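Local coordinates for iron-chelator utilization protein (Thermobifida fusca TM51, PDB 4YHB) that probably reduces ferric siderophores with its bound flavin-adenine dinucleotide, releasing iron taken up through the fuscachelin system, at residues A[27-35]-A[174-182]. Sequence-based numbering, arbitrary orientation.
Sequences RITPRMVRV and VADAAEEQE
Ala175 sets its CB over the centre of one face of the Arg31 guanidinium, 3.3 Å above the plane. Asp176 meets the same group near its edge: OD2 pairs with Arg31 NH1 at 2.9 Å in a salt bridge, approached from above the carboxylate plane, while OD1 closes an Asx turn on the backbone N of Ala178. Glu179 carries most of the polar contact. Its CG stands beside the backbone N (chi1 -63°) and the chain bends at chi2, bringing the carboxylate against the type I turn from Thr29 to Met32. OE1 accepts from Thr29 OG1 at 2.6 Å; Arg31 N reaches both oxygens weakly, OE2 at 2.9 Å being the nearer. OE2 is also salt-bridged to Arg31 NH1 at 3.2 Å, the guanidinium and carboxylate planes 82° apart. Cutting Glu179 back to an alanine is likely to cost the Thr29 hydroxyl and Arg31 N these acceptors, leaving the guanidinium one carboxylate across the contact, Asp176. Gln181, extended beyond CG, lays NE2 3.8 Å from Met32 SD; one water joins NE2 to Thr29 OG1 and Glu179 O, and a second links OE1 to NH2 of Arg34, whose NE is salt-bridged to Asp104. The contact thus joins two domains: the turn between barrel strands 17-29 and 32-38 of the FAD-binding domain abuts the loop leaving strand 167-174 of the parallel sheet, with Glu180 hydrogen-bonded to His195 on neighbouring strand 190-195 and Met32 packed on Val106 of strand 100-106.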
ATOM      1  N   ARG A  27      14.942   6.273   6.703  1.00 21.69           N
ATOM      2  CA  ARG A  27      13.930   6.415   7.747  1.00 24.05           C
ATOM      3  C   ARG A  27      13.257   7.766   7.552  1.00 23.65           C
ATOM      4  O   ARG A  27      13.708   8.780   8.086  1.00 25.19           O
ATOM      5  CB  ARG A  27      14.545   6.287   9.146  1.00 25.88           C
ATOM      6  CG  ARG A  27      13.527   6.444  10.303  1.00 32.19           C
ATOM      7  CD  ARG A  27      12.485   5.297  10.345  1.00 33.13           C
ATOM      8  NE  ARG A  27      13.120   4.059  10.782  1.00 40.70           N
ATOM      9  CZ  ARG A  27      12.820   3.400  11.894  1.00 35.89           C
ATOM     10  NH1 ARG A  27      11.853   3.829  12.703  1.00 34.63           N
ATOM     11  NH2 ARG A  27      13.492   2.301  12.194  1.00 29.20           N
ATOM     12  N   ILE A  28      12.199   7.780   6.751  1.00 20.04           N
ATOM     13  CA  ILE A  28      11.584   9.031   6.335  1.00 22.10           C
ATOM     14  C   ILE A  28      10.791   9.707   7.458  1.00 25.18           C
ATOM     15  O   ILE A  28      10.776  10.928   7.539  1.00 25.71           O
ATOM     16  CB  ILE A  28      10.672   8.829   5.119  1.00 24.58           C
ATOM     17  CG1 ILE A  28       9.688   7.688   5.374  1.00 26.95           C
ATOM     18  CG2 ILE A  28      11.506   8.507   3.851  1.00 27.89           C
ATOM     19  CD1 ILE A  28       8.705   7.480   4.230  1.00 31.14           C
ATOM     20  N   THR A  29      10.133   8.930   8.313  1.00 22.42           N
ATOM     21  CA  THR A  29       9.483   9.475   9.512  1.00 21.83           C
ATOM     22  C   THR A  29       9.773   8.490  10.634  1.00 22.57           C
ATOM     23  O   THR A  29      10.261   7.379  10.360  1.00 21.84           O
ATOM     24  CB  THR A  29       7.948   9.675   9.334  1.00 21.56           C
ATOM     25  OG1 THR A  29       7.315   8.412   9.087  1.00 23.76           O
ATOM     26  CG2 THR A  29       7.642  10.632   8.188  1.00 24.62           C
ATOM     27  N   PRO A  30       9.499   8.874  11.894  1.00 21.48           N
ATOM     28  CA  PRO A  30       9.803   7.953  12.991  1.00 21.37           C
ATOM     29  C   PRO A  30       9.197   6.547  12.865  1.00 22.69           C
ATOM     30  O   PRO A  30       9.867   5.595  13.269  1.00 23.76           O
ATOM     31  CB  PRO A  30       9.226   8.675  14.210  1.00 25.41           C
ATOM     32  CG  PRO A  30       9.381  10.101  13.884  1.00 21.68           C
ATOM     33  CD  PRO A  30       9.128  10.216  12.409  1.00 21.94           C
ATOM     34  N   ARG A  31       7.994   6.412  12.308  1.00 17.91           N
ATOM     35  CA  ARG A  31       7.335   5.104  12.207  1.00 20.19           C
ATOM     36  C   ARG A  31       7.225   4.541  10.786  1.00 19.31           C
ATOM     37  O   ARG A  31       6.432   3.632  10.541  1.00 17.18           O
ATOM     38  CB  ARG A  31       5.931   5.178  12.788  1.00 19.51           C
ATOM     39  CG  ARG A  31       5.889   5.636  14.246  1.00 20.26           C
ATOM     40  CD  ARG A  31       4.443   5.954  14.591  1.00 24.62           C
ATOM     41  NE  ARG A  31       4.201   6.243  16.003  1.00 27.66           N
ATOM     42  CZ  ARG A  31       4.339   7.436  16.554  1.00 29.06           C
ATOM     43  NH1 ARG A  31       4.766   8.455  15.814  1.00 31.67           N
ATOM     44  NH2 ARG A  31       4.048   7.608  17.850  1.00 25.55           N
ATOM     45  N   MET A  32       7.987   5.098   9.854  1.00 17.95           N
ATOM     46  CA  MET A  32       7.991   4.585   8.489  1.00 21.13           C
ATOM     47  C   MET A  32       9.397   4.543   7.909  1.00 19.69           C
ATOM     48  O   MET A  32      10.164   5.502   8.031  1.00 22.32           O
ATOM     49  CB  MET A  32       7.085   5.417   7.575  1.00 20.65           C
ATOM     50  CG  MET A  32       6.838   4.693   6.252  1.00 30.91           C
ATOM     51  SD  MET A  32       5.222   4.932   5.526  1.00 48.12           S
ATOM     52  CE  MET A  32       4.132   4.435   6.855  1.00 91.21           C
ATOM     53  N   VAL A  33       9.725   3.427   7.271  1.00 19.53           N
ATOM     54  CA  VAL A  33      11.038   3.263   6.684  1.00 18.32           C
ATOM     55  C   VAL A  33      10.887   2.903   5.209  1.00 19.77           C
ATOM     56  O   VAL A  33      10.061   2.061   4.836  1.00 20.93           O
ATOM     57  CB  VAL A  33      11.867   2.203   7.443  1.00 20.82           C
ATOM     58  CG1 VAL A  33      11.235   0.812   7.335  1.00 21.63           C
ATOM     59  CG2 VAL A  33      13.287   2.185   6.925  1.00 21.57           C
ATOM     60  N   ARG A  34      11.662   3.595   4.377  1.00 18.43           N
ATOM     61  CA  ARG A  34      11.604   3.450   2.934  1.00 18.53           C
ATOM     62  C   ARG A  34      12.823   2.658   2.521  1.00 19.80           C
ATOM     63  O   ARG A  34      13.956   3.027   2.853  1.00 20.85           O
ATOM     64  CB  ARG A  34      11.559   4.826   2.257  1.00 22.89           C
ATOM     65  CG  ARG A  34      11.600   4.793   0.745  1.00 26.50           C
ATOM     66  CD  ARG A  34      11.193   6.130   0.149  1.00 30.31           C
ATOM     67  NE  ARG A  34       9.787   6.416   0.424  1.00 24.76           N
ATOM     68  CZ  ARG A  34       9.205   7.592   0.230  1.00 27.06           C
ATOM     69  NH1 ARG A  34       9.904   8.622  -0.230  1.00 28.49           N
ATOM     70  NH2 ARG A  34       7.919   7.737   0.508  1.00 26.67           N
ATOM     71  N   VAL A  35      12.580   1.546   1.828  1.00 19.47           N
ATOM     72  CA  VAL A  35      13.619   0.579   1.518  1.00 15.17           C
ATOM     73  C   VAL A  35      13.704   0.409   0.006  1.00 21.65           C
ATOM     74  O   VAL A  35      12.672   0.216  -0.648  1.00 18.78           O
ATOM     75  CB  VAL A  35      13.310  -0.778   2.198  1.00 19.16           C
ATOM     76  CG1 VAL A  35      14.321  -1.850   1.793  1.00 22.16           C
ATOM     77  CG2 VAL A  35      13.251  -0.616   3.721  1.00 23.31           C
ATOM     78  N   VAL A 174      -2.504   9.348  10.495  1.00 21.15           N
ATOM     79  CA  VAL A 174      -1.173   8.931  10.937  1.00 22.62           C
ATOM     80  C   VAL A 174      -1.115   9.079  12.453  1.00 24.82           C
ATOM     81  O   VAL A 174      -2.044   9.629  13.058  1.00 20.29           O
ATOM     82  CB  VAL A 174      -0.042   9.764  10.266  1.00 21.57           C
ATOM     83  CG1 VAL A 174       0.030   9.477   8.763  1.00 20.07           C
ATOM     84  CG2 VAL A 174      -0.247  11.275  10.534  1.00 21.50           C
ATOM     85  N   ALA A 175      -0.029   8.609  13.062  1.00 21.71           N
ATOM     86  CA  ALA A 175       0.067   8.569  14.521  1.00 23.72           C
ATOM     87  C   ALA A 175       0.062   9.957  15.142  1.00 24.15           C
ATOM     88  O   ALA A 175      -0.575  10.165  16.175  1.00 24.65           O
ATOM     89  CB  ALA A 175       1.318   7.815  14.950  1.00 23.07           C
ATOM     90  N   ASP A 176       0.784  10.886  14.515  1.00 22.49           N
ATOM     91  CA  ASP A 176       0.962  12.244  15.037  1.00 23.43           C
ATOM     92  C   ASP A 176       1.626  13.109  13.977  1.00 27.74           C
ATOM     93  O   ASP A 176       1.924  12.614  12.878  1.00 22.83           O
ATOM     94  CB  ASP A 176       1.793  12.247  16.330  1.00 21.83           C
ATOM     95  CG  ASP A 176       3.163  11.578  16.172  1.00 26.09           C
ATOM     96  OD1 ASP A 176       3.874  11.842  15.175  1.00 24.79           O
ATOM     97  OD2 ASP A 176       3.534  10.785  17.067  1.00 26.39           O
ATOM     98  N   ALA A 177       1.915  14.369  14.323  1.00 20.45           N
ATOM     99  CA  ALA A 177       2.411  15.346  13.350  1.00 20.80           C
ATOM    100  C   ALA A 177       3.786  15.005  12.772  1.00 23.19           C
ATOM    101  O   ALA A 177       4.129  15.438  11.665  1.00 25.04           O
ATOM    102  CB  ALA A 177       2.446  16.745  13.984  1.00 25.12           C
ATOM    103  N   ALA A 178       4.571  14.221  13.506  1.00 21.30           N
ATOM    104  CA  ALA A 178       5.911  13.852  13.053  1.00 24.08           C
ATOM    105  C   ALA A 178       5.865  12.851  11.914  1.00 22.73           C
ATOM    106  O   ALA A 178       6.886  12.571  11.287  1.00 23.00           O
ATOM    107  CB  ALA A 178       6.732  13.283  14.209  1.00 27.16           C
ATOM    108  N   GLU A 179       4.683  12.301  11.657  1.00 21.88           N
ATOM    109  CA  GLU A 179       4.525  11.279  10.631  1.00 22.83           C
ATOM    110  C   GLU A 179       4.043  11.851   9.298  1.00 23.61           C
ATOM    111  O   GLU A 179       3.886  11.112   8.327  1.00 22.47           O
ATOM    112  CB  GLU A 179       3.559  10.197  11.117  1.00 22.59           C
ATOM    113  CG  GLU A 179       4.062   9.446  12.340  1.00 23.85           C
ATOM    114  CD  GLU A 179       5.356   8.680  12.065  1.00 25.02           C
ATOM    115  OE1 GLU A 179       5.526   8.129  10.944  1.00 25.64           O
ATOM    116  OE2 GLU A 179       6.200   8.622  12.977  1.00 24.26           O
ATOM    117  N   GLU A 180       3.799  13.157   9.252  1.00 22.94           N
ATOM    118  CA  GLU A 180       3.408  13.814   8.002  1.00 21.70           C
ATOM    119  C   GLU A 180       4.542  13.759   6.991  1.00 24.22           C
ATOM    120  O   GLU A 180       5.709  13.826   7.363  1.00 26.63           O
ATOM    121  CB  GLU A 180       2.999  15.267   8.265  1.00 24.03           C
ATOM    122  CG  GLU A 180       1.781  15.353   9.156  1.00 19.02           C
ATOM    123  CD  GLU A 180       1.377  16.776   9.508  1.00 25.37           C
ATOM    124  OE1 GLU A 180       1.943  17.724   8.933  1.00 29.19           O
ATOM    125  OE2 GLU A 180       0.475  16.935  10.355  1.00 26.86           O
ATOM    126  N   GLN A 181       4.193  13.625   5.716  1.00 22.91           N
ATOM    127  CA  GLN A 181       5.177  13.599   4.643  1.00 24.34           C
ATOM    128  C   GLN A 181       4.987  14.787   3.710  1.00 24.14           C
ATOM    129  O   GLN A 181       3.893  15.325   3.599  1.00 30.56           O
ATOM    130  CB  GLN A 181       5.074  12.284   3.849  1.00 22.54           C
ATOM    131  CG  GLN A 181       5.218  11.036   4.708  1.00 24.22           C
ATOM    132  CD  GLN A 181       5.183   9.751   3.880  1.00 26.84           C
ATOM    133  OE1 GLN A 181       5.293   9.787   2.658  1.00 27.95           O
ATOM    134  NE2 GLN A 181       5.029   8.619   4.548  1.00 20.92           N
ATOM    135  N   GLU A 182       6.059  15.196   3.046  1.00 27.21           N
ATOM    136  CA  GLU A 182       5.975  16.207   2.007  1.00 30.76           C
ATOM    137  C   GLU A 182       5.774  15.509   0.673  1.00 29.43           C
ATOM    138  O   GLU A 182       6.648  14.785   0.215  1.00 27.96           O
ATOM    139  CB  GLU A 182       7.238  17.069   1.985  1.00 39.78           C
ATOM    140  CG  GLU A 182       7.552  17.694   3.332  1.00 46.32           C
ATOM    141  CD  GLU A 182       8.760  18.611   3.294  1.00 65.90           C
ATOM    142  OE1 GLU A 182       9.659  18.389   2.450  1.00 63.04           O
ATOM    143  OE2 GLU A 182       8.809  19.554   4.115  1.00 72.04           O
TER
HETATM  144  O   HOH W   1       4.830   8.700   7.485  1.00 26.14           O
HETATM  145  O   HOH W   2       6.411   9.993  -0.021  1.00 27.56           O